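Local coordinates for protein glycosyltransferase Gtf1 (Streptococcus pneumoniae, PDB 4PQG) that belongs to the GT-B glycosyltransferases and combines two Rossmann-like domains with an added extended beta-sheet domain, and is modelled here with uridine-5'-diphosphate, at residues A[150-155]-A[175-180]. Residues are numbered along the deposited sequence; the frame is centred on the assembly and turned at random.
Sequences FSYTRY and YNEDGT
Tyr155 O is gripped across the contact by Tyr175 N, at 3.0 Å in a nearly straight bond, and it also accepts a hydrogen bond from water 2. This closes the open end of the beta-hairpin 154-163/166-175, within the antiparallel extended beta-sheet domain, and water 2 continues the link by donating to Tyr175 O. Beyond the pair the backbones diverge: the CA atoms of Tyr155 and Tyr175 lie 5.1 Å apart, those of Thr153 and Glu177 6.8 Å. Water 1 lies in the widening gap, 2.8 Å from both Arg154 O and Asn176 O, and can donate to either; here a type I turn runs from Asn176 to Gly179. On the Tyr175 side chain, the Arg154 guanidinium lies over one face of the ring, planes 13° apart and Arg154 CZ 4.3 Å from the ring centroid, a cation-pi stack. The bend at chi3 (70°) brings NE over CE2. Asp148 forms a salt bridge with Arg154 NH1, while Tyr159 OH hydrogen-bonds Tyr175 OH. Farther out, the Tyr152 ring plane stands 88° from the Glu177 carboxylate. Tyr152 OH accepts from the backbone N of Lys81 and donates to the anti lone pair of Glu177 OE2 at 2.5 Å.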
loop_
_atom_site.group_PDB
_atom_site.type_symbol
_atom_site.label_atom_id
_atom_site.label_comp_id
_atom_site.label_asym_id
_atom_site.label_seq_id
_atom_site.Cartn_x
_atom_site.Cartn_y
_atom_site.Cartn_z
ATOM N N PHE A 150 -4.626 -3.289 -22.256
ATOM C CA PHE A 150 -4.083 -2.168 -23.053
ATOM C C PHE A 150 -3.507 -1.013 -22.231
ATOM O O PHE A 150 -4.072 -0.632 -21.185
ATOM C CB PHE A 150 -5.172 -1.585 -23.981
ATOM C CG PHE A 150 -5.875 -2.610 -24.832
ATOM C CD1 PHE A 150 -5.317 -3.053 -26.035
ATOM C CD2 PHE A 150 -7.111 -3.116 -24.447
ATOM C CE1 PHE A 150 -5.973 -3.990 -26.824
ATOM C CE2 PHE A 150 -7.767 -4.059 -25.225
ATOM C CZ PHE A 150 -7.198 -4.496 -26.418
ATOM N N SER A 151 -2.384 -0.462 -22.705
ATOM C CA SER A 151 -1.850 0.838 -22.230
ATOM C C SER A 151 -1.903 1.754 -23.456
ATOM O O SER A 151 -2.987 2.184 -23.827
ATOM C CB SER A 151 -0.438 0.721 -21.640
ATOM O OG SER A 151 0.463 0.061 -22.525
ATOM N N TYR A 152 -0.773 1.994 -24.123
ATOM C CA TYR A 152 -0.810 2.654 -25.449
ATOM C C TYR A 152 -0.929 1.626 -26.583
ATOM O O TYR A 152 -1.170 1.986 -27.733
ATOM C CB TYR A 152 0.389 3.579 -25.666
ATOM C CG TYR A 152 1.767 2.933 -25.522
ATOM C CD1 TYR A 152 2.473 2.460 -26.641
ATOM C CD2 TYR A 152 2.385 2.841 -24.274
ATOM C CE1 TYR A 152 3.740 1.889 -26.498
ATOM C CE2 TYR A 152 3.650 2.283 -24.126
ATOM C CZ TYR A 152 4.328 1.814 -25.235
ATOM O OH TYR A 152 5.583 1.258 -25.041
ATOM N N THR A 153 -0.748 0.348 -26.237
ATOM C CA THR A 153 -1.026 -0.771 -27.140
ATOM C C THR A 153 -1.353 -1.984 -26.267
ATOM O O THR A 153 -1.263 -1.901 -25.040
ATOM C CB THR A 153 0.153 -1.064 -28.094
ATOM O OG1 THR A 153 -0.261 -2.002 -29.092
ATOM C CG2 THR A 153 1.369 -1.606 -27.337
ATOM N N ARG A 154 -1.729 -3.101 -26.886
ATOM C CA ARG A 154 -1.951 -4.340 -26.131
ATOM C C ARG A 154 -0.649 -4.886 -25.573
ATOM O O ARG A 154 0.264 -5.197 -26.321
ATOM C CB ARG A 154 -2.628 -5.400 -26.995
ATOM C CG ARG A 154 -2.730 -6.756 -26.295
ATOM C CD ARG A 154 -3.417 -7.761 -27.192
ATOM N NE ARG A 154 -2.589 -8.130 -28.335
ATOM C CZ ARG A 154 -2.984 -8.971 -29.284
ATOM N NH1 ARG A 154 -4.202 -9.519 -29.207
ATOM N NH2 ARG A 154 -2.161 -9.285 -30.295
ATOM N N TYR A 155 -0.578 -5.016 -24.250
ATOM C CA TYR A 155 0.599 -5.565 -23.612
ATOM C C TYR A 155 0.459 -7.030 -23.130
ATOM O O TYR A 155 1.463 -7.690 -22.923
ATOM C CB TYR A 155 1.072 -4.650 -22.468
ATOM C CG TYR A 155 0.099 -4.489 -21.299
ATOM C CD1 TYR A 155 0.075 -5.405 -20.231
ATOM C CD2 TYR A 155 -0.750 -3.394 -21.238
ATOM C CE1 TYR A 155 -0.788 -5.230 -19.151
ATOM C CE2 TYR A 155 -1.624 -3.212 -20.172
ATOM C CZ TYR A 155 -1.641 -4.126 -19.134
ATOM O OH TYR A 155 -2.511 -3.895 -18.096
ATOM N N TYR A 175 3.422 -9.088 -24.775
ATOM C CA TYR A 175 3.849 -8.597 -26.087
ATOM C C TYR A 175 4.859 -7.456 -26.020
ATOM O O TYR A 175 4.963 -6.735 -24.995
ATOM C CB TYR A 175 2.642 -8.109 -26.895
ATOM C CG TYR A 175 1.617 -9.185 -27.111
ATOM C CD1 TYR A 175 1.732 -10.070 -28.175
ATOM C CD2 TYR A 175 0.520 -9.308 -26.245
ATOM C CE1 TYR A 175 0.807 -11.075 -28.371
ATOM C CE2 TYR A 175 -0.424 -10.302 -26.430
ATOM C CZ TYR A 175 -0.265 -11.190 -27.493
ATOM O OH TYR A 175 -1.188 -12.190 -27.687
ATOM N N ASN A 176 5.591 -7.307 -27.128
ATOM C CA ASN A 176 6.347 -6.087 -27.408
ATOM C C ASN A 176 5.468 -5.064 -28.131
ATOM O O ASN A 176 4.362 -5.389 -28.572
ATOM C CB ASN A 176 7.587 -6.409 -28.264
ATOM C CG ASN A 176 8.744 -6.953 -27.447
ATOM O OD1 ASN A 176 8.845 -6.734 -26.239
ATOM N ND2 ASN A 176 9.636 -7.668 -28.111
ATOM N N GLU A 177 5.969 -3.833 -28.270
ATOM C CA GLU A 177 5.240 -2.769 -28.980
ATOM C C GLU A 177 4.731 -3.152 -30.366
ATOM O O GLU A 177 3.608 -2.792 -30.736
ATOM C CB GLU A 177 6.098 -1.514 -29.117
ATOM C CG GLU A 177 6.307 -0.767 -27.819
ATOM C CD GLU A 177 7.004 0.563 -28.043
ATOM O OE1 GLU A 177 7.747 0.708 -29.040
ATOM O OE2 GLU A 177 6.803 1.472 -27.221
ATOM N N ASP A 178 5.537 -3.900 -31.115
ATOM C CA ASP A 178 5.197 -4.225 -32.505
ATOM C C ASP A 178 4.183 -5.361 -32.631
ATOM O O ASP A 178 3.865 -5.774 -33.741
ATOM C CB ASP A 178 6.458 -4.543 -33.326
ATOM C CG ASP A 178 7.192 -5.771 -32.825
ATOM O OD1 ASP A 178 6.691 -6.478 -31.916
ATOM O OD2 ASP A 178 8.304 -6.020 -33.333
ATOM N N GLY A 179 3.690 -5.868 -31.497
ATOM C CA GLY A 179 2.675 -6.920 -31.508
ATOM C C GLY A 179 3.230 -8.343 -31.484
ATOM O O GLY A 179 2.460 -9.309 -31.469
ATOM N N THR A 180 4.552 -8.486 -31.468
ATOM C CA THR A 180 5.156 -9.809 -31.351
ATOM C C THR A 180 5.192 -10.269 -29.888
ATOM O O THR A 180 5.504 -9.482 -29.000
ATOM C CB THR A 180 6.574 -9.884 -31.981
ATOM O OG1 THR A 180 7.455 -8.964 -31.330
ATOM C CG2 THR A 180 6.529 -9.531 -33.459
HETATM O O HOH W 1 1.630 -4.819 -28.704
HETATM O O HOH W 2 4.033 -6.387 -22.235
#